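Side-chain contacts in malonate decarboxylase subunit alpha (Acinetobacter baumannii ATCC 17978, PDB 6MPR), which probably acts as the acyl carrier protein transferase of malonate decarboxylase, exchanging the acetyl thioester for the malonyl thioester before decarboxylation: residues Ile126-Leu129 against Ile130-Leu134; Ile140-Tyr143 against Ile144-Tyr147; Tyr147-Leu150 against Val151-Ile155; Val446-Asp450 against Ala451-Ala455. One frame throughout, in Å; residues are numbered along the deposited sequence. Where two conformers were deposited one is given.

Each contact is a local turn between adjoining segments, so the four follow in series and none encloses or crosses another. Contact 1 closes helix 125-131 just before strand 136-140, an outermost strand of the parallel sheet. Contact 2 turns the chain from that strand into helix 143-149, and contact 3 takes it out again toward strand 158-163. Contacts 2 and 3 share Tyr147, and His141 NE2 and Arg149 NH1 probably hydrogen-bond between them. Contact 4 lies far along the sequence, where the chain following strand 429-433 of the mixed sheet enters helix 450-458. Leu385 touches both Ile130 of contact 1 and Val454 of contact 4. Contacts 2, 3 and 4 also meet the second subunit.

Contact 1. Residues Ile126-Leu129 against Ile130-Leu134; sequences ISQL and IEDGL
Ile130 sits one helical turn beyond Ile126, and the two meet through both backbone and side chain. Its N-H bonds to Ile126 O at 2.9 Å, running nearly along the C=O axis, and its CG1, swung beside its own backbone N (chi1 -71°), passes 3.4 Å from the same Ile126 O. The end of the branch, Ile130 CD1, then lies 3.8 Å from Ile126 CG2, the two side chains meeting at a slant. Glu131 repeats the helical bond, its N reaching Ser127 O at 3.0 Å, while its extended side chain runs out along the exposed face. Asp132 N still reaches Gln128 O at 2.9 Å, but the bond is bent, with an angle of 143° at the hydrogen: the helix is running out. This is where helix 125-131 ends in a Schellman motif. Gly133 turns the chain with a positive phi of 76° and gives its N-H to Ile130 O at 2.9 Å. Leu134 completes the pattern, its N bonding to Leu129 O at 2.9 Å, five residues back. The same residue supplies the apolar half of the motif: Leu134 CD1 comes to 4.1 Å from Leu129 CD2, setting a leucine from beyond the helix end against one in its last turn. On its buried side Leu129 continues the packing onto Leu103 and Phe106 of helix 100-107.

Contact 2. Residues Ile140-Tyr143 against Ile144-Tyr147; sequences IHTY and IELY
His141 lays its ring across Leu146 so that Leu146 CD1 stands over the centre of one face, 3.7 Å from the centroid and 2° off the normal, a CH-pi contact. The ring is pinned from outside by Phe116 O at ND1 and Arg149 NH1 at NE2, and it also meets the ring of His403 of the second subunit. Thr142 is the N-cap of helix 143-149, yet its hydroxyl makes no direct capping bond: with OG1 anti to the backbone N (chi1 -171°), it bonds to Gly389 O and receives water 1, which in turn accepts from Ile144 N at 3.0 Å. The reciprocal half of a capping box is present, Thr142 N donating to Glu145 OE2 at 3.0 Å, and Thr142 CG2 packs on Glu145 CB at 3.6 Å. Tyr143 O accepts from Tyr147 N at 3.0 Å while lying above the centre of the Tyr147 ring. The two tyrosines run side by side, Tyr143 CB 3.8 Å from Tyr147 OH, which bonds to Asp180. Because Glu145 OE1 accepts from His403 ND1 and Arg402 N of the second subunit, one carboxylate both holds the N-H of the N-cap residue and reaches across the dimer interface, with its orientation fixed from two sides.

Contact 3. Residues Tyr147-Leu150 against Val151-Ile155; sequences YSRL and VVDLI
Arg149 grips Asp153 side-on in a salt bridge: NE meets OD1 at 3.0 Å and NH2 meets OD2 at 2.9 Å. The two planes are 60° apart, and OD2 is approached from above the carboxylate plane rather than within it. A bend at chi3 (70°) brings the guanidinium round to the aspartate. One guanidinium face carries Leu154, whose CD1 lies 3.8 Å from CZ of Arg149. In the backbone, Arg149 O takes two N-H groups from opposite faces of its plane, Val152 N at 3.1 Å and Leu154 N at 2.8 Å. The first closes a type I beta turn from Arg149 to Val152, by which the chain leaves helix 143-149. The helix belongs to the connection that carries the chain from edge strand 136-140 back to strand 158-163, parallel to it, inside the sheet. A pair of CA-H...O contacts follows: Leu150 CA lies 3.4 Å from Leu154 O, and Ile155 CA 3.3 Å from Leu150 O. That carbonyl is buried without a conventional hydrogen-bond partner. Among apolar groups, Leu150 CD2 reaches Leu154 CB at 4.4 Å, and both leucines also rest on Ile93 of strand 90-94.

Contact 4. Residues Val446-Asp450 against Ala451-Ala455; sequences VDRLD and AIDVA
Arg448 stretches over the first turn of helix 450-458 and crosses both Ile452 and Asp453 at about a right angle. Its chain leaves anti to the backbone N (chi1 175°) and stays extended as far as NE, which carries the guanidinium past Ile452 to Asp453. There NH2 forms a salt bridge with Asp453 OD1 at 2.7 Å, nearly straight at 166°. The oxygen lies in the guanidinium plane and is met on its syn side, but the carboxylate itself is turned: the two planes stand 58° apart, and of the three nitrogens NH2 makes the direct bond to Asp453. Ile452 comes in over a guanidinium face, its CG2 3.4 Å from Arg448 NH2, while Ile452 CD1 lies 3.9 Å from CG of Arg448 farther back along the chain. Water 2 fills the angle between arginine and helix: it accepts from Arg448 NE at 2.9 Å and from Asp453 N at 3.1 Å, and donates to Leu449 O. Leu449 O also takes the N-H of Ile452 at 3.3 Å, from above its carbonyl plane. Asp450 turns its carboxylate elsewhere, to Lys382 N, while its carbonyl O accepts the regular helical bond from Val454 N at 3.1 Å. The negative charge of Asp453, close to the start of the helix, would sit well with both the arginine and the helix dipole. The guanidinium is shared out: the ion pair through NH2 and the water at NE hold Arg448 against the start of the helix, while its NH1 reaches Thr419 of the second subunit.

Contact 1. Residues Ile126-Leu129 against Ile130-Leu134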
loop_
_atom_site.group_PDB
_atom_site.type_symbol
_atom_site.label_atom_id
_atom_site.label_comp_id
_atom_site.label_asym_id
_atom_site.label_seq_id
_atom_site.Cartn_x
_atom_site.Cartn_y
_atom_site.Cartn_z
ATOM N N ILE A 126 -11.842 -2.368 26.048
ATOM C CA ILE A 126 -10.825 -1.349 25.765
ATOM C C ILE A 126 -11.251 -0.002 26.344
ATOM O O ILE A 126 -10.463 0.689 27.000
ATOM C CB ILE A 126 -10.548 -1.260 24.248
ATOM C CG1 ILE A 126 -9.716 -2.458 23.775
ATOM C CG2 ILE A 126 -9.847 0.059 23.894
ATOM C CD1 ILE A 126 -9.612 -2.574 22.251
ATOM N N SER A 127 -12.512 0.386 26.117
ATOM C CA SER A 127 -13.034 1.616 26.710
ATOM C C SER A 127 -12.906 1.598 28.226
ATOM O O SER A 127 -12.582 2.620 28.839
ATOM C CB SER A 127 -14.498 1.829 26.317
ATOM O OG SER A 127 -14.588 2.348 25.001
ATOM N N GLN A 128 -13.171 0.448 28.849
ATOM C CA GLN A 128 -13.105 0.383 30.308
ATOM C C GLN A 128 -11.661 0.475 30.795
ATOM O O GLN A 128 -11.391 1.104 31.826
ATOM C CB GLN A 128 -13.772 -0.899 30.815
ATOM C CG GLN A 128 -13.929 -0.989 32.343
ATOM C CD GLN A 128 -14.797 0.117 32.944
ATOM O OE1 GLN A 128 -14.400 0.770 33.912
ATOM N NE2 GLN A 128 -15.986 0.321 32.381
ATOM N N LEU A 129 -10.719 -0.134 30.068
ATOM C CA LEU A 129 -9.314 -0.033 30.468
ATOM C C LEU A 129 -8.794 1.389 30.304
ATOM O O LEU A 129 -7.984 1.859 31.114
ATOM C CB LEU A 129 -8.455 -1.015 29.671
ATOM C CG LEU A 129 -8.600 -2.486 30.071
ATOM C CD1 LEU A 129 -7.937 -3.405 29.049
ATOM C CD2 LEU A 129 -8.063 -2.727 31.488
ATOM N N ILE A 130 -9.247 2.094 29.269
ATOM C CA ILE A 130 -8.896 3.506 29.120
ATOM C C ILE A 130 -9.450 4.318 30.287
ATOM O O ILE A 130 -8.737 5.116 30.908
ATOM C CB ILE A 130 -9.407 4.047 27.773
ATOM C CG1 ILE A 130 -8.596 3.463 26.621
ATOM C CG2 ILE A 130 -9.352 5.575 27.761
ATOM C CD1 ILE A 130 -9.309 3.545 25.241
ATOM N N GLU A 131 -10.738 4.132 30.594
ATOM C CA GLU A 131 -11.345 4.862 31.704
ATOM C C GLU A 131 -10.636 4.573 33.017
ATOM O O GLU A 131 -10.554 5.452 33.882
ATOM C CB GLU A 131 -12.829 4.511 31.814
ATOM C CG GLU A 131 -13.538 5.145 33.002
ATOM C CD GLU A 131 -14.950 4.621 33.179
ATOM O OE1 GLU A 131 -15.765 4.782 32.245
ATOM O OE2 GLU A 131 -15.242 4.033 34.245
ATOM N N ASP A 132 -10.118 3.358 33.187
ATOM C CA ASP A 132 -9.411 2.988 34.405
ATOM C C ASP A 132 -7.936 3.363 34.374
ATOM O O ASP A 132 -7.227 3.084 35.345
ATOM C CB ASP A 132 -9.560 1.482 34.666
ATOM C CG ASP A 132 -10.971 1.102 35.093
ATOM O OD1 ASP A 132 -11.698 1.976 35.614
ATOM O OD2 ASP A 132 -11.357 -0.071 34.914
ATOM N N GLY A 133 -7.460 3.988 33.298
ATOM C CA GLY A 133 -6.084 4.439 33.248
ATOM C C GLY A 133 -5.049 3.361 33.006
ATOM O O GLY A 133 -3.855 3.623 33.187
ATOM N N LEU A 134 -5.459 2.165 32.589
ATOM C CA LEU A 134 -4.535 1.061 32.370
ATOM C C LEU A 134 -4.144 0.879 30.911
ATOM O O LEU A 134 -3.211 0.119 30.621
ATOM C CB LEU A 134 -5.150 -0.243 32.902
ATOM C CG LEU A 134 -5.374 -0.255 34.420
ATOM C CD1 LEU A 134 -6.175 -1.474 34.845
ATOM C CD2 LEU A 134 -4.045 -0.205 35.170
#

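Contact 2. Residues Ile140-Tyr143 against Ile144-Tyr147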
loop_
_atom_site.group_PDB
_atom_site.type_symbol
_atom_site.label_atom_id
_atom_site.label_comp_id
_atom_site.label_asym_id
_atom_site.label_seq_id
_atom_site.Cartn_x
_atom_site.Cartn_y
_atom_site.Cartn_z
ATOM N N ILE A 140 -5.915 4.318 16.308
ATOM C CA ILE A 140 -6.526 3.212 15.583
ATOM C C ILE A 140 -6.219 3.382 14.101
ATOM O O ILE A 140 -6.391 4.472 13.550
ATOM C CB ILE A 140 -8.043 3.160 15.815
ATOM C CG1 ILE A 140 -8.366 3.400 17.294
ATOM C CG2 ILE A 140 -8.583 1.825 15.335
ATOM C CD1 ILE A 140 -9.842 3.561 17.557
ATOM N N HIS A 141 -5.771 2.307 13.459
ATOM C CA HIS A 141 -5.238 2.324 12.104
ATOM C C HIS A 141 -6.052 1.410 11.200
ATOM O O HIS A 141 -6.784 0.547 11.671
ATOM C CB HIS A 141 -3.773 1.808 12.064
ATOM C CG HIS A 141 -2.824 2.523 12.978
ATOM N ND1 HIS A 141 -2.916 2.481 14.355
ATOM C CD2 HIS A 141 -1.730 3.274 12.700
ATOM C CE1 HIS A 141 -1.933 3.189 14.882
ATOM N NE2 HIS A 141 -1.189 3.665 13.898
ATOM N N THR A 142 -5.877 1.558 9.891
ATOM C CA THR A 142 -6.200 0.440 9.007
ATOM C C THR A 142 -4.945 -0.433 8.874
ATOM O O THR A 142 -3.842 0.010 9.167
ATOM C CB THR A 142 -6.738 0.931 7.646
ATOM O OG1 THR A 142 -7.237 -0.178 6.867
ATOM C CG2 THR A 142 -5.702 1.703 6.844
ATOM N N TYR A 143 -5.129 -1.705 8.503
ATOM C CA TYR A 143 -4.043 -2.686 8.624
ATOM C C TYR A 143 -2.740 -2.215 7.982
ATOM O O TYR A 143 -1.694 -2.158 8.638
ATOM C CB TYR A 143 -4.431 -4.026 7.991
ATOM C CG TYR A 143 -5.484 -4.819 8.725
ATOM C CD1 TYR A 143 -5.416 -5.018 10.102
ATOM C CD2 TYR A 143 -6.547 -5.381 8.023
ATOM C CE1 TYR A 143 -6.387 -5.750 10.757
ATOM C CE2 TYR A 143 -7.517 -6.108 8.672
ATOM C CZ TYR A 143 -7.428 -6.300 10.024
ATOM O OH TYR A 143 -8.395 -7.027 10.669
ATOM N N ILE A 144 -2.766 -1.923 6.680
ATOM C CA ILE A 144 -1.489 -1.643 6.033
ATOM C C ILE A 144 -0.936 -0.283 6.427
ATOM O O ILE A 144 0.264 -0.054 6.272
ATOM C CB ILE A 144 -1.555 -1.759 4.498
ATOM C CG1 ILE A 144 -2.535 -0.746 3.907
ATOM C CG2 ILE A 144 -1.881 -3.203 4.103
ATOM C CD1 ILE A 144 -2.505 -0.720 2.395
ATOM N N GLU A 145 -1.775 0.622 6.945
ATOM C CA GLU A 145 -1.256 1.828 7.594
ATOM C C GLU A 145 -0.422 1.476 8.821
ATOM O O GLU A 145 0.671 2.023 9.028
ATOM C CB GLU A 145 -2.428 2.749 7.966
ATOM C CG GLU A 145 -2.076 4.021 8.720
ATOM C CD GLU A 145 -3.332 4.721 9.249
ATOM O OE1 GLU A 145 -3.232 5.890 9.684
ATOM O OE2 GLU A 145 -4.412 4.081 9.264
ATOM N N LEU A 146 -0.918 0.553 9.646
ATOM C CA LEU A 146 -0.152 0.144 10.817
ATOM C C LEU A 146 1.149 -0.537 10.394
ATOM O O LEU A 146 2.211 -0.251 10.961
ATOM C CB LEU A 146 -1.002 -0.771 11.716
ATOM C CG LEU A 146 -0.373 -1.229 13.038
ATOM C CD1 LEU A 146 -0.119 -0.046 13.947
ATOM C CD2 LEU A 146 -1.256 -2.239 13.756
ATOM N N TYR A 147 1.102 -1.428 9.388
ATOM C CA TYR A 147 2.353 -2.051 8.937
ATOM C C TYR A 147 3.361 -0.998 8.499
ATOM O O TYR A 147 4.574 -1.160 8.696
ATOM C CB TYR A 147 2.143 -3.008 7.755
ATOM C CG TYR A 147 1.063 -4.053 7.874
ATOM C CD1 TYR A 147 0.646 -4.529 9.105
ATOM C CD2 TYR A 147 0.463 -4.582 6.714
ATOM C CE1 TYR A 147 -0.361 -5.470 9.198
ATOM C CE2 TYR A 147 -0.545 -5.519 6.797
ATOM C CZ TYR A 147 -0.951 -5.962 8.039
ATOM O OH TYR A 147 -1.941 -6.904 8.149
HETATM O O HOH W 1 -5.470 -2.054 5.455
#

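Contact 3. Residues Tyr147-Leu150 against Val151-Ile155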
loop_
_atom_site.group_PDB
_atom_site.type_symbol
_atom_site.label_atom_id
_atom_site.label_comp_id
_atom_site.label_asym_id
_atom_site.label_seq_id
_atom_site.Cartn_x
_atom_site.Cartn_y
_atom_site.Cartn_z
ATOM N N TYR A 147 1.102 -1.428 9.388
ATOM C CA TYR A 147 2.353 -2.051 8.937
ATOM C C TYR A 147 3.361 -0.998 8.499
ATOM O O TYR A 147 4.574 -1.160 8.696
ATOM C CB TYR A 147 2.143 -3.008 7.755
ATOM C CG TYR A 147 1.063 -4.053 7.874
ATOM C CD1 TYR A 147 0.646 -4.529 9.105
ATOM C CD2 TYR A 147 0.463 -4.582 6.714
ATOM C CE1 TYR A 147 -0.361 -5.470 9.198
ATOM C CE2 TYR A 147 -0.545 -5.519 6.797
ATOM C CZ TYR A 147 -0.951 -5.962 8.039
ATOM O OH TYR A 147 -1.941 -6.904 8.149
ATOM N N SER A 148 2.882 0.060 7.847
ATOM C CA SER A 148 3.787 1.053 7.280
ATOM C C SER A 148 4.529 1.827 8.360
ATOM O O SER A 148 5.653 2.271 8.123
ATOM C CB SER A 148 3.016 2.015 6.377
ATOM O OG SER A 148 2.336 2.990 7.150
ATOM N N ARG A 149 3.923 2.000 9.535
ATOM C CA ARG A 149 4.591 2.727 10.605
ATOM C C ARG A 149 5.751 1.951 11.198
ATOM O O ARG A 149 6.597 2.555 11.872
ATOM C CB ARG A 149 3.581 3.080 11.697
ATOM C CG ARG A 149 2.526 4.050 11.200
ATOM C CD ARG A 149 1.687 4.584 12.336
ATOM N NE ARG A 149 2.450 5.494 13.186
ATOM C CZ ARG A 149 1.998 5.989 14.336
ATOM N NH1 ARG A 149 0.814 5.626 14.806
ATOM N NH2 ARG A 149 2.748 6.823 15.042
ATOM N N LEU A 150 5.820 0.637 10.945
ATOM C CA LEU A 150 6.901 -0.196 11.462
ATOM C C LEU A 150 8.274 0.140 10.876
ATOM O O LEU A 150 9.276 -0.360 11.400
ATOM C CB LEU A 150 6.588 -1.681 11.212
ATOM C CG LEU A 150 5.263 -2.206 11.776
ATOM C CD1 LEU A 150 5.122 -3.691 11.436
ATOM C CD2 LEU A 150 5.164 -1.994 13.276
ATOM N N VAL A 151 8.360 0.929 9.802
ATOM C CA VAL A 151 9.664 1.369 9.297
ATOM C C VAL A 151 9.850 2.873 9.461
ATOM O O VAL A 151 10.813 3.438 8.925
ATOM C CB VAL A 151 9.910 0.927 7.840
ATOM C CG1 VAL A 151 9.891 -0.627 7.739
ATOM C CG2 VAL A 151 8.913 1.574 6.880
ATOM N N VAL A 152 8.970 3.539 10.215
ATOM C CA VAL A 152 9.059 4.991 10.363
ATOM C C VAL A 152 9.108 5.350 11.843
ATOM O O VAL A 152 10.190 5.601 12.387
ATOM C CB VAL A 152 7.897 5.711 9.648
ATOM C CG1 VAL A 152 7.990 7.235 9.893
ATOM C CG2 VAL A 152 7.926 5.423 8.155
ATOM N N ASP A 153 7.951 5.369 12.522
ATOM C CA ASP A 153 7.899 5.829 13.909
ATOM C C ASP A 153 7.381 4.787 14.894
ATOM O O ASP A 153 7.236 5.108 16.080
ATOM C CB ASP A 153 7.061 7.122 14.039
ATOM C CG ASP A 153 5.672 6.996 13.433
ATOM O OD1 ASP A 153 5.361 5.904 12.931
ATOM O OD2 ASP A 153 4.902 8.001 13.454
ATOM N N LEU A 154 7.094 3.564 14.446
ATOM C CA LEU A 154 6.767 2.452 15.332
ATOM C C LEU A 154 7.687 1.277 15.040
ATOM O O LEU A 154 7.244 0.141 14.878
ATOM C CB LEU A 154 5.306 2.017 15.176
ATOM C CG LEU A 154 4.229 3.006 15.638
ATOM C CD1 LEU A 154 2.810 2.470 15.414
ATOM C CD2 LEU A 154 4.473 3.329 17.109
ATOM N N ILE A 155 8.990 1.534 14.952
ATOM C CA ILE A 155 9.918 0.466 14.572
ATOM C C ILE A 155 9.935 -0.549 15.709
ATOM O O ILE A 155 10.212 -0.179 16.862
ATOM C CB ILE A 155 11.323 1.017 14.268
ATOM C CG1 ILE A 155 11.261 2.008 13.102
ATOM C CG2 ILE A 155 12.286 -0.142 13.959
ATOM C CD1 ILE A 155 12.611 2.704 12.793
#

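Contact 4. Residues Val446-Asp450 against Ala451-Ala455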
loop_
_atom_site.group_PDB
_atom_site.type_symbol
_atom_site.label_atom_id
_atom_site.label_comp_id
_atom_site.label_asym_id
_atom_site.label_seq_id
_atom_site.Cartn_x
_atom_site.Cartn_y
_atom_site.Cartn_z
ATOM N N VAL A 446 -28.559 7.783 11.486
ATOM C CA VAL A 446 -28.659 8.582 12.702
ATOM C C VAL A 446 -28.263 10.019 12.397
ATOM O O VAL A 446 -27.427 10.278 11.527
ATOM C CB VAL A 446 -27.764 8.037 13.834
ATOM C CG1 VAL A 446 -28.222 6.654 14.267
ATOM C CG2 VAL A 446 -26.300 8.026 13.384
ATOM N N ASP A 447 -28.853 10.957 13.144
ATOM C CA ASP A 447 -28.458 12.357 13.011
ATOM C C ASP A 447 -27.024 12.589 13.472
ATOM O O ASP A 447 -26.324 13.446 12.916
ATOM C CB ASP A 447 -29.410 13.251 13.807
ATOM C CG ASP A 447 -30.805 13.310 13.209
ATOM O OD1 ASP A 447 -30.935 13.197 11.971
ATOM O OD2 ASP A 447 -31.774 13.481 13.982
ATOM N N ARG A 448 -26.568 11.846 14.476
ATOM C CA ARG A 448 -25.245 12.046 15.053
ATOM C C ARG A 448 -24.606 10.694 15.333
ATOM O O ARG A 448 -25.186 9.868 16.045
ATOM C CB ARG A 448 -25.341 12.863 16.351
ATOM C CG ARG A 448 -24.046 13.051 17.120
ATOM C CD ARG A 448 -24.338 13.616 18.507
ATOM N NE ARG A 448 -23.124 13.857 19.293
ATOM C CZ ARG A 448 -22.416 14.979 19.227
ATOM N NH1 ARG A 448 -22.803 15.956 18.410
ATOM N NH2 ARG A 448 -21.323 15.126 19.969
ATOM N N LEU A 449 -23.416 10.472 14.776
ATOM C CA LEU A 449 -22.684 9.242 15.049
ATOM C C LEU A 449 -22.289 9.153 16.520
ATOM O O LEU A 449 -21.810 10.128 17.110
ATOM C CB LEU A 449 -21.430 9.167 14.181
ATOM C CG LEU A 449 -21.561 9.014 12.670
ATOM C CD1 LEU A 449 -20.184 8.936 12.045
ATOM C CD2 LEU A 449 -22.386 7.777 12.290
ATOM N N ASP A 450 -22.490 7.968 17.114
ATOM C CA ASP A 450 -21.956 7.699 18.453
ATOM C C ASP A 450 -20.472 8.009 18.527
ATOM O O ASP A 450 -19.953 8.324 19.605
ATOM C CB ASP A 450 -22.119 6.219 18.839
ATOM C CG ASP A 450 -23.518 5.848 19.292
ATOM O OD1 ASP A 450 -24.506 6.529 18.944
ATOM O OD2 ASP A 450 -23.612 4.826 20.006
ATOM N N ALA A 451 -19.766 7.847 17.399
ATOM C CA ALA A 451 -18.311 7.946 17.378
ATOM C C ALA A 451 -17.822 9.288 17.898
ATOM O O ALA A 451 -16.741 9.362 18.487
ATOM C CB ALA A 451 -17.795 7.720 15.958
ATOM N N ILE A 452 -18.593 10.358 17.684
ATOM C CA ILE A 452 -18.153 11.682 18.121
ATOM C C ILE A 452 -18.004 11.722 19.631
ATOM O O ILE A 452 -16.976 12.162 20.155
ATOM C CB ILE A 452 -19.121 12.772 17.637
ATOM C CG1 ILE A 452 -19.236 12.759 16.109
ATOM C CG2 ILE A 452 -18.644 14.112 18.160
ATOM C CD1 ILE A 452 -20.440 13.528 15.618
ATOM N N ASP A 453 -19.030 11.273 20.359
ATOM C CA ASP A 453 -18.914 11.290 21.818
ATOM C C ASP A 453 -17.907 10.257 22.326
ATOM O O ASP A 453 -17.275 10.482 23.368
ATOM C CB ASP A 453 -20.280 11.077 22.469
ATOM C CG ASP A 453 -21.131 12.337 22.469
ATOM O OD1 ASP A 453 -20.678 13.369 21.928
ATOM O OD2 ASP A 453 -22.256 12.298 23.006
ATOM N N VAL A 454 -17.733 9.130 21.621
ATOM C CA VAL A 454 -16.694 8.189 22.032
ATOM C C VAL A 454 -15.321 8.841 21.928
ATOM O O VAL A 454 -14.470 8.671 22.808
ATOM C CB VAL A 454 -16.758 6.888 21.210
ATOM C CG1 VAL A 454 -15.535 6.040 21.514
ATOM C CG2 VAL A 454 -18.022 6.106 21.544
ATOM N N ALA A 455 -15.086 9.607 20.862
ATOM C CA ALA A 455 -13.823 10.335 20.735
ATOM C C ALA A 455 -13.600 11.263 21.924
ATOM O O ALA A 455 -12.497 11.316 22.484
ATOM C CB ALA A 455 -13.795 11.124 19.424
HETATM O O HOH W 2 -22.033 11.188 19.819
#